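Side-chain contacts in diacylglycerol O-acyltransferase (Marinobacter hydrocarbonoclasticus, PDB 6CHJ), which probably catalyses acyl transfer from acyl-CoA to diacylglycerol, giving triacylglycerol, and probably makes wax esters too: residues Gln46-Thr51 and His80-Glu85; Gln244-Lys249 and Tyr441-Leu446. One frame throughout, in Å; residues are numbered along the deposited sequence.

Contact 1 (Gln46-Thr51 and His80-Glu85)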
ATOM      1  N   GLN B  46       8.786  13.503  18.729  1.00 69.36           N
ATOM      2  CA  GLN B  46      10.192  13.250  19.024  1.00 71.03           C
ATOM      3  C   GLN B  46      10.743  12.055  18.266  1.00 71.81           C
ATOM      4  O   GLN B  46      11.959  11.967  18.080  1.00 75.39           O
ATOM      5  CB  GLN B  46      10.421  13.079  20.537  1.00 72.91           C
ATOM      6  CG  GLN B  46      11.886  13.407  20.966  1.00 86.66           C
ATOM      7  CD  GLN B  46      12.200  14.924  21.047  1.00 91.83           C
ATOM      8  OE1 GLN B  46      11.872  15.700  20.134  1.00 91.56           O
ATOM      9  NE2 GLN B  46      12.868  15.334  22.127  1.00 90.84           N
ATOM     10  N   LEU B  47       9.887  11.138  17.806  1.00 72.98           N
ATOM     11  CA  LEU B  47      10.390  10.063  16.960  1.00 67.54           C
ATOM     12  C   LEU B  47      10.808  10.606  15.602  1.00 72.64           C
ATOM     13  O   LEU B  47      11.808  10.153  15.027  1.00 76.55           O
ATOM     14  CB  LEU B  47       9.339   8.953  16.817  1.00 67.11           C
ATOM     15  CG  LEU B  47       9.250   7.967  18.000  1.00 61.34           C
ATOM     16  CD1 LEU B  47       7.948   7.150  17.987  1.00 60.38           C
ATOM     17  CD2 LEU B  47      10.472   7.069  18.080  1.00 53.47           C
ATOM     18  N   ARG B  48      10.063  11.595  15.083  1.00 73.44           N
ATOM     19  CA  ARG B  48      10.442  12.234  13.823  1.00 73.70           C
ATOM     20  C   ARG B  48      11.828  12.847  13.919  1.00 74.24           C
ATOM     21  O   ARG B  48      12.590  12.838  12.947  1.00 73.82           O
ATOM     22  CB  ARG B  48       9.427  13.306  13.450  1.00 70.99           C
ATOM     23  CG  ARG B  48       8.097  12.764  13.013  1.00 74.01           C
ATOM     24  CD  ARG B  48       7.342  13.845  12.285  1.00 78.76           C
ATOM     25  NE  ARG B  48       5.954  13.956  12.719  1.00 78.24           N
ATOM     26  CZ  ARG B  48       4.953  13.306  12.135  1.00 79.87           C
ATOM     27  NH1 ARG B  48       5.209  12.495  11.113  1.00 73.44           N
ATOM     28  NH2 ARG B  48       3.706  13.467  12.572  1.00 82.46           N
ATOM     29  N   GLN B  49      12.169  13.377  15.093  1.00 74.48           N
ATOM     30  CA  GLN B  49      13.493  13.946  15.311  1.00 77.39           C
ATOM     31  C   GLN B  49      14.575  12.889  15.154  1.00 78.53           C
ATOM     32  O   GLN B  49      15.550  13.088  14.422  1.00 79.31           O
ATOM     33  CB  GLN B  49      13.561  14.585  16.701  1.00 82.52           C
ATOM     34  CG  GLN B  49      12.897  15.934  16.767  1.00 78.67           C
ATOM     35  CD  GLN B  49      13.306  16.780  15.593  1.00 88.13           C
ATOM     36  OE1 GLN B  49      12.508  17.048  14.690  1.00 88.20           O
ATOM     37  NE2 GLN B  49      14.572  17.185  15.577  1.00 89.82           N
ATOM     38  N   LYS B  50      14.406  11.750  15.827  1.00 78.54           N
ATOM     39  CA  LYS B  50      15.412  10.696  15.842  1.00 78.79           C
ATOM     40  C   LYS B  50      15.757  10.239  14.427  1.00 78.61           C
ATOM     41  O   LYS B  50      15.033   9.436  13.829  1.00 79.19           O
ATOM     42  CB  LYS B  50      14.920   9.535  16.697  1.00 78.17           C
ATOM     43  CG  LYS B  50      14.379   9.996  18.044  1.00 78.51           C
ATOM     44  CD  LYS B  50      14.809   9.070  19.174  1.00 76.76           C
ATOM     45  CE  LYS B  50      16.333   8.971  19.242  1.00 79.56           C
ATOM     46  NZ  LYS B  50      16.819   8.072  20.335  1.00 78.14           N
ATOM     47  N   THR B  51      16.874  10.745  13.898  1.00 75.62           N
ATOM     48  CA  THR B  51      17.244  10.583  12.499  1.00 79.49           C
ATOM     49  C   THR B  51      18.390   9.600  12.287  1.00 79.08           C
ATOM     50  O   THR B  51      18.631   9.194  11.146  1.00 82.65           O
ATOM     51  CB  THR B  51      17.612  11.952  11.895  1.00 74.78           C
ATOM     52  OG1 THR B  51      16.544  12.873  12.126  1.00 75.27           O
ATOM     53  CG2 THR B  51      17.833  11.865  10.389  1.00 80.45           C
ATOM     54  N   HIS B  80       9.433   9.038   5.196  1.00 56.02           N
ATOM     55  CA  HIS B  80       8.894   7.938   4.407  1.00 59.13           C
ATOM     56  C   HIS B  80       8.733   6.671   5.245  1.00 56.23           C
ATOM     57  O   HIS B  80       7.707   5.991   5.145  1.00 56.79           O
ATOM     58  CB  HIS B  80       9.780   7.643   3.195  1.00 59.07           C
ATOM     59  CG  HIS B  80       9.351   6.431   2.441  1.00 60.27           C
ATOM     60  ND1 HIS B  80       8.289   6.446   1.557  1.00 60.60           N
ATOM     61  CD2 HIS B  80       9.804   5.155   2.476  1.00 54.68           C
ATOM     62  CE1 HIS B  80       8.120   5.226   1.073  1.00 60.44           C
ATOM     63  NE2 HIS B  80       9.020   4.426   1.617  1.00 56.44           N
ATOM     64  N   HIS B  81       9.730   6.333   6.076  1.00 51.30           N
ATOM     65  CA  HIS B  81       9.697   5.068   6.807  1.00 58.64           C
ATOM     66  C   HIS B  81       8.880   5.149   8.103  1.00 56.49           C
ATOM     67  O   HIS B  81       8.272   4.154   8.511  1.00 55.13           O
ATOM     68  CB  HIS B  81      11.127   4.601   7.109  1.00 54.81           C
ATOM     69  CG  HIS B  81      11.968   4.370   5.891  1.00 55.09           C
ATOM     70  ND1 HIS B  81      12.628   5.387   5.233  1.00 61.21           N
ATOM     71  CD2 HIS B  81      12.281   3.232   5.226  1.00 54.06           C
ATOM     72  CE1 HIS B  81      13.302   4.886   4.210  1.00 58.96           C
ATOM     73  NE2 HIS B  81      13.110   3.580   4.184  1.00 54.18           N
ATOM     74  N   PHE B  82       8.838   6.304   8.760  1.00 56.95           N
ATOM     75  CA  PHE B  82       8.099   6.472  10.008  1.00 51.48           C
ATOM     76  C   PHE B  82       6.808   7.240   9.762  1.00 53.48           C
ATOM     77  O   PHE B  82       6.828   8.301   9.135  1.00 55.65           O
ATOM     78  CB  PHE B  82       8.936   7.203  11.053  1.00 49.55           C
ATOM     79  CG  PHE B  82       8.163   7.557  12.281  1.00 56.88           C
ATOM     80  CD1 PHE B  82       7.534   6.563  13.021  1.00 54.08           C
ATOM     81  CD2 PHE B  82       8.046   8.879  12.692  1.00 60.55           C
ATOM     82  CE1 PHE B  82       6.809   6.875  14.153  1.00 54.88           C
ATOM     83  CE2 PHE B  82       7.333   9.205  13.820  1.00 61.52           C
ATOM     84  CZ  PHE B  82       6.704   8.199  14.555  1.00 64.40           C
ATOM     85  N   ARG B  83       5.690   6.727  10.280  1.00 52.92           N
ATOM     86  CA  ARG B  83       4.393   7.297   9.950  1.00 49.03           C
ATOM     87  C   ARG B  83       3.514   7.374  11.182  1.00 56.09           C
ATOM     88  O   ARG B  83       3.473   6.444  11.996  1.00 57.94           O
ATOM     89  CB  ARG B  83       3.690   6.487   8.858  1.00 52.65           C
ATOM     90  CG  ARG B  83       4.504   6.464   7.592  1.00 57.26           C
ATOM     91  CD  ARG B  83       3.736   6.038   6.396  1.00 61.61           C
ATOM     92  NE  ARG B  83       4.676   5.680   5.338  1.00 64.46           N
ATOM     93  CZ  ARG B  83       4.375   4.886   4.323  1.00 58.35           C
ATOM     94  NH1 ARG B  83       3.157   4.376   4.240  1.00 63.12           N
ATOM     95  NH2 ARG B  83       5.287   4.589   3.405  1.00 60.27           N
ATOM     96  N   PHE B  84       2.804   8.484  11.291  1.00 50.94           N
ATOM     97  CA  PHE B  84       1.904   8.788  12.385  1.00 48.48           C
ATOM     98  C   PHE B  84       0.500   8.757  11.804  1.00 54.37           C
ATOM     99  O   PHE B  84       0.167   9.564  10.928  1.00 49.45           O
ATOM    100  CB  PHE B  84       2.243  10.151  12.989  1.00 56.73           C
ATOM    101  CG  PHE B  84       1.434  10.514  14.210  1.00 56.79           C
ATOM    102  CD1 PHE B  84       0.886   9.530  15.028  1.00 51.11           C
ATOM    103  CD2 PHE B  84       1.233  11.851  14.543  1.00 60.28           C
ATOM    104  CE1 PHE B  84       0.142   9.874  16.148  1.00 56.48           C
ATOM    105  CE2 PHE B  84       0.495  12.211  15.671  1.00 58.79           C
ATOM    106  CZ  PHE B  84      -0.050  11.221  16.475  1.00 60.61           C
ATOM    107  N   GLU B  85      -0.315   7.812  12.277  1.00 50.42           N
ATOM    108  CA  GLU B  85      -1.653   7.608  11.754  1.00 48.29           C
ATOM    109  C   GLU B  85      -2.604   7.431  12.925  1.00 53.19           C
ATOM    110  O   GLU B  85      -2.189   7.312  14.084  1.00 51.74           O
ATOM    111  CB  GLU B  85      -1.715   6.389  10.810  1.00 53.92           C
ATOM    112  CG  GLU B  85      -1.197   6.644   9.395  1.00 57.73           C
ATOM    113  CD  GLU B  85      -0.180   5.592   8.939  1.00 63.51           C
ATOM    114  OE1 GLU B  85       0.163   4.699   9.741  1.00 61.68           O
ATOM    115  OE2 GLU B  85       0.281   5.663   7.779  1.00 71.05           O
TER
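Leu47 and Arg48, near the end of helix 39-49, pack on Phe82 and Phe84 of strand 82-86, an outermost strand, within this chain, of a mixed beta-sheet; this is helix-on-sheet packing in the catalytic domain of a CoA-dependent acyltransferase-type fold. The two aromatics alternate along the strand and both project toward the helix, while Arg83 between them points away. Phe82 has CG anti to the backbone N (chi1 172°), which carries its ring across to the helix. There Phe82 CZ meets Leu47 CB at 3.6 Å and Leu47 CD1 at 3.8 Å, and the two side chains cross at about a right angle. Arg48 approaches the same ring differently: its methylene CG lies in the ring plane at the edge, 3.7 Å from Phe82 CE2. A bend at chi3 (-134°) then takes the guanidinium past Phe82 to Phe84; its charge is paired with Glu79 through NH1. Val40, Ala41 and Ala44 of the same helix also touch Phe84, and Trp165 meets the Phe82 ring. Arg48 NH2 reaches the edge of the Phe84 ring near its plane, 3.6 Å from Phe84 CD2, with the guanidinium and ring planes 62° apart, not stacked.

Contact 2 (Gln244-Lys249 and Tyr441-Leu446); sequences QSWCLK and YLEQGL
Trp246 of strand 239-247 lays its indole against helix 437-453, where Leu442, Glu443 and Leu446 touch it at different points. Indole NE1 of Trp246 donates a weak hydrogen bond to Glu443 OE1, 2.6 Å long but bent, with an N-H...O angle of 129°. The carboxylate lies at the ring edge and nearly coplanar with the indole, their planes 3° apart. A bend at chi2 (62°) turns the Glu443 chain back to the ring, while Glu443 CB stays 3.6 Å from Trp246 NE1. At the benzo end, Leu442 CD1 packs on CH2 of Trp246 at 3.5 Å and Leu442 CB on CZ2 at 3.7 Å. One turn further on, Leu446 CD2 comes within 4.0 Å of Trp246 CD1, a lighter touch beside the pyrrole end. Gln244, two residues earlier on the strand, lays its CG over one indole face toward the rim.

Further out, Phe423 of the adjacent strand 420-428 meets the indole edge-to-face and also touches Leu442, and backbone bonding of Trp246 with Val421 fixes the tryptophan in the sheet. Arg250 of helix 248-258 forms a salt bridge to Glu443 OE1 through NH1, and Leu446 packs against that helix too. The site thus joins a sheet margin and two helices in an alpha/beta layer.

OE1 therefore serves both an indole N-H and a guanidinium. The Arg250 salt bridge is the stronger partner and probably helps to position the carboxylate, and its positive charge would be expected to favour the ionised form.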
ATOM      1  N   GLN B 244      -5.249 -11.927  18.794  1.00 54.73           N
ATOM      2  CA  GLN B 244      -5.866 -12.041  20.114  1.00 56.66           C
ATOM      3  C   GLN B 244      -4.907 -12.759  21.057  1.00 55.92           C
ATOM      4  O   GLN B 244      -4.028 -13.511  20.622  1.00 52.35           O
ATOM      5  CB  GLN B 244      -7.212 -12.780  20.057  1.00 54.42           C
ATOM      6  CG  GLN B 244      -7.980 -12.909  21.392  1.00 58.27           C
ATOM      7  CD  GLN B 244      -8.014 -11.620  22.223  1.00 67.07           C
ATOM      8  OE1 GLN B 244      -7.011 -11.210  22.834  1.00 66.93           O
ATOM      9  NE2 GLN B 244      -9.182 -10.976  22.248  1.00 67.00           N
ATOM     10  N   SER B 245      -5.088 -12.500  22.348  1.00 58.06           N
ATOM     11  CA  SER B 245      -4.301 -13.071  23.427  1.00 60.17           C
ATOM     12  C   SER B 245      -5.160 -14.033  24.233  1.00 56.77           C
ATOM     13  O   SER B 245      -6.366 -13.821  24.398  1.00 56.93           O
ATOM     14  CB  SER B 245      -3.766 -11.977  24.362  1.00 62.88           C
ATOM     15  OG  SER B 245      -2.710 -11.231  23.773  1.00 58.16           O
ATOM     16  N   TRP B 246      -4.526 -15.090  24.742  1.00 56.71           N
ATOM     17  CA  TRP B 246      -5.166 -16.038  25.647  1.00 59.49           C
ATOM     18  C   TRP B 246      -4.254 -16.280  26.842  1.00 61.53           C
ATOM     19  O   TRP B 246      -3.035 -16.413  26.681  1.00 56.85           O
ATOM     20  CB  TRP B 246      -5.478 -17.377  24.950  1.00 54.88           C
ATOM     21  CG  TRP B 246      -6.727 -17.369  24.095  1.00 52.89           C
ATOM     22  CD1 TRP B 246      -7.959 -17.758  24.466  1.00 52.84           C
ATOM     23  CD2 TRP B 246      -6.833 -16.965  22.720  1.00 53.14           C
ATOM     24  NE1 TRP B 246      -8.838 -17.644  23.413  1.00 54.43           N
ATOM     25  CE2 TRP B 246      -8.173 -17.139  22.335  1.00 50.89           C
ATOM     26  CE3 TRP B 246      -5.923 -16.473  21.785  1.00 52.66           C
ATOM     27  CZ2 TRP B 246      -8.639 -16.824  21.058  1.00 54.97           C
ATOM     28  CZ3 TRP B 246      -6.383 -16.158  20.510  1.00 53.20           C
ATOM     29  CH2 TRP B 246      -7.729 -16.331  20.161  1.00 50.14           C
ATOM     30  N   CYS B 247      -4.843 -16.365  28.039  1.00 61.25           N
ATOM     31  CA  CYS B 247      -4.024 -16.468  29.241  1.00 64.47           C
ATOM     32  C   CYS B 247      -3.348 -17.828  29.323  1.00 62.83           C
ATOM     33  O   CYS B 247      -3.990 -18.866  29.150  1.00 62.32           O
ATOM     34  CB  CYS B 247      -4.846 -16.238  30.506  1.00 69.20           C
ATOM     35  SG  CYS B 247      -3.831 -16.607  31.973  1.00 81.28           S
ATOM     36  N   LEU B 248      -2.052 -17.814  29.634  1.00 66.10           N
ATOM     37  CA  LEU B 248      -1.258 -19.040  29.668  1.00 66.74           C
ATOM     38  C   LEU B 248      -1.772 -20.034  30.716  1.00 69.89           C
ATOM     39  O   LEU B 248      -2.011 -21.207  30.400  1.00 68.65           O
ATOM     40  CB  LEU B 248       0.204 -18.685  29.934  1.00 67.12           C
ATOM     41  CG  LEU B 248       1.312 -19.612  29.464  1.00 68.49           C
ATOM     42  CD1 LEU B 248       0.905 -20.344  28.192  1.00 71.25           C
ATOM     43  CD2 LEU B 248       2.593 -18.808  29.263  1.00 66.55           C
ATOM     44  N   LYS B 249      -1.942 -19.599  31.975  1.00 68.39           N
ATOM     45  CA  LYS B 249      -2.304 -20.575  33.009  1.00 72.23           C
ATOM     46  C   LYS B 249      -3.686 -21.152  32.770  1.00 70.17           C
ATOM     47  O   LYS B 249      -3.949 -22.307  33.135  1.00 67.49           O
ATOM     48  CB  LYS B 249      -2.204 -19.977  34.425  1.00 66.92           C
ATOM     49  CG  LYS B 249      -2.889 -20.861  35.518  1.00 81.41           C
ATOM     50  CD  LYS B 249      -2.315 -22.320  35.601  1.00 75.13           C
ATOM     51  CE  LYS B 249      -3.326 -23.309  36.236  1.00 74.05           C
ATOM     52  NZ  LYS B 249      -2.949 -24.755  36.091  1.00 82.84           N
ATOM     53  N   TYR B 441     -13.608 -18.867  17.275  1.00 55.20           N
ATOM     54  CA  TYR B 441     -13.508 -20.311  17.091  1.00 53.65           C
ATOM     55  C   TYR B 441     -12.317 -20.881  17.850  1.00 55.29           C
ATOM     56  O   TYR B 441     -12.393 -22.000  18.378  1.00 55.86           O
ATOM     57  CB  TYR B 441     -13.423 -20.655  15.604  1.00 55.87           C
ATOM     58  CG  TYR B 441     -14.601 -20.170  14.775  1.00 59.63           C
ATOM     59  CD1 TYR B 441     -15.802 -19.797  15.378  1.00 55.52           C
ATOM     60  CD2 TYR B 441     -14.513 -20.098  13.380  1.00 56.53           C
ATOM     61  CE1 TYR B 441     -16.880 -19.363  14.626  1.00 59.31           C
ATOM     62  CE2 TYR B 441     -15.590 -19.662  12.618  1.00 59.33           C
ATOM     63  CZ  TYR B 441     -16.772 -19.290  13.255  1.00 61.55           C
ATOM     64  OH  TYR B 441     -17.843 -18.846  12.515  1.00 63.66           O
ATOM     65  N   LEU B 442     -11.210 -20.136  17.925  1.00 53.87           N
ATOM     66  CA  LEU B 442     -10.116 -20.570  18.790  1.00 53.04           C
ATOM     67  C   LEU B 442     -10.568 -20.594  20.241  1.00 55.93           C
ATOM     68  O   LEU B 442     -10.266 -21.538  20.984  1.00 55.30           O
ATOM     69  CB  LEU B 442      -8.898 -19.658  18.649  1.00 50.76           C
ATOM     70  CG  LEU B 442      -8.090 -19.608  17.354  1.00 57.20           C
ATOM     71  CD1 LEU B 442      -7.353 -18.249  17.228  1.00 49.66           C
ATOM     72  CD2 LEU B 442      -7.121 -20.775  17.249  1.00 46.63           C
ATOM     73  N   GLU B 443     -11.296 -19.556  20.660  1.00 56.41           N
ATOM     74  CA  GLU B 443     -11.685 -19.442  22.056  1.00 55.38           C
ATOM     75  C   GLU B 443     -12.692 -20.529  22.409  1.00 52.85           C
ATOM     76  O   GLU B 443     -12.618 -21.131  23.483  1.00 56.70           O
ATOM     77  CB  GLU B 443     -12.225 -18.024  22.323  1.00 55.48           C
ATOM     78  CG  GLU B 443     -13.037 -17.845  23.612  1.00 51.85           C
ATOM     79  CD  GLU B 443     -12.235 -18.133  24.887  1.00 57.53           C
ATOM     80  OE1 GLU B 443     -10.998 -17.936  24.889  1.00 53.16           O
ATOM     81  OE2 GLU B 443     -12.847 -18.559  25.894  1.00 57.58           O
ATOM     82  N   GLN B 444     -13.591 -20.838  21.480  1.00 55.07           N
ATOM     83  CA  GLN B 444     -14.536 -21.920  21.676  1.00 49.33           C
ATOM     84  C   GLN B 444     -13.818 -23.277  21.734  1.00 61.98           C
ATOM     85  O   GLN B 444     -14.202 -24.163  22.517  1.00 55.88           O
ATOM     86  CB  GLN B 444     -15.577 -21.863  20.554  1.00 49.97           C
ATOM     87  CG  GLN B 444     -16.645 -22.955  20.574  1.00 61.34           C
ATOM     88  CD  GLN B 444     -17.233 -23.228  19.203  1.00 67.71           C
ATOM     89  OE1 GLN B 444     -16.867 -22.575  18.218  1.00 72.02           O
ATOM     90  NE2 GLN B 444     -18.142 -24.199  19.125  1.00 62.95           N
ATOM     91  N   GLY B 445     -12.755 -23.452  20.929  1.00 59.55           N
ATOM     92  CA  GLY B 445     -11.984 -24.687  20.985  1.00 50.72           C
ATOM     93  C   GLY B 445     -11.353 -24.918  22.348  1.00 56.04           C
ATOM     94  O   GLY B 445     -11.321 -26.047  22.848  1.00 54.36           O
ATOM     95  N   LEU B 446     -10.874 -23.845  22.986  1.00 54.32           N
ATOM     96  CA  LEU B 446     -10.293 -23.991  24.315  1.00 57.74           C
ATOM     97  C   LEU B 446     -11.380 -24.212  25.378  1.00 63.40           C
ATOM     98  O   LEU B 446     -11.201 -25.006  26.309  1.00 58.70           O
ATOM     99  CB  LEU B 446      -9.445 -22.763  24.625  1.00 49.02           C
ATOM    100  CG  LEU B 446      -8.713 -22.698  25.964  1.00 56.95           C
ATOM    101  CD1 LEU B 446      -7.678 -23.799  26.034  1.00 57.26           C
ATOM    102  CD2 LEU B 446      -8.058 -21.340  26.131  1.00 53.38           C
TER

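Contact 1 closes before contact 2 opens along the chain; their centres lie about 35 Å apart and their nearest atoms about 20 Å apart, without touching. They share no helix, strand or sheet, yet their plans are alike: each sets a helix against a strand that is outermost, within this chain, in a six-stranded mixed sheet. Contact 1 packs helix 39-49 on strand 82-86 within the catalytic domain, and the second subunit packs against its strand segment. Contact 2 packs helix 437-453 on strand 239-247, joining catalytic and C-terminal domain sequences, and touches no other chain of the assembly. The N-terminal and C-terminal parts thus each have a helix laid on a sheet margin.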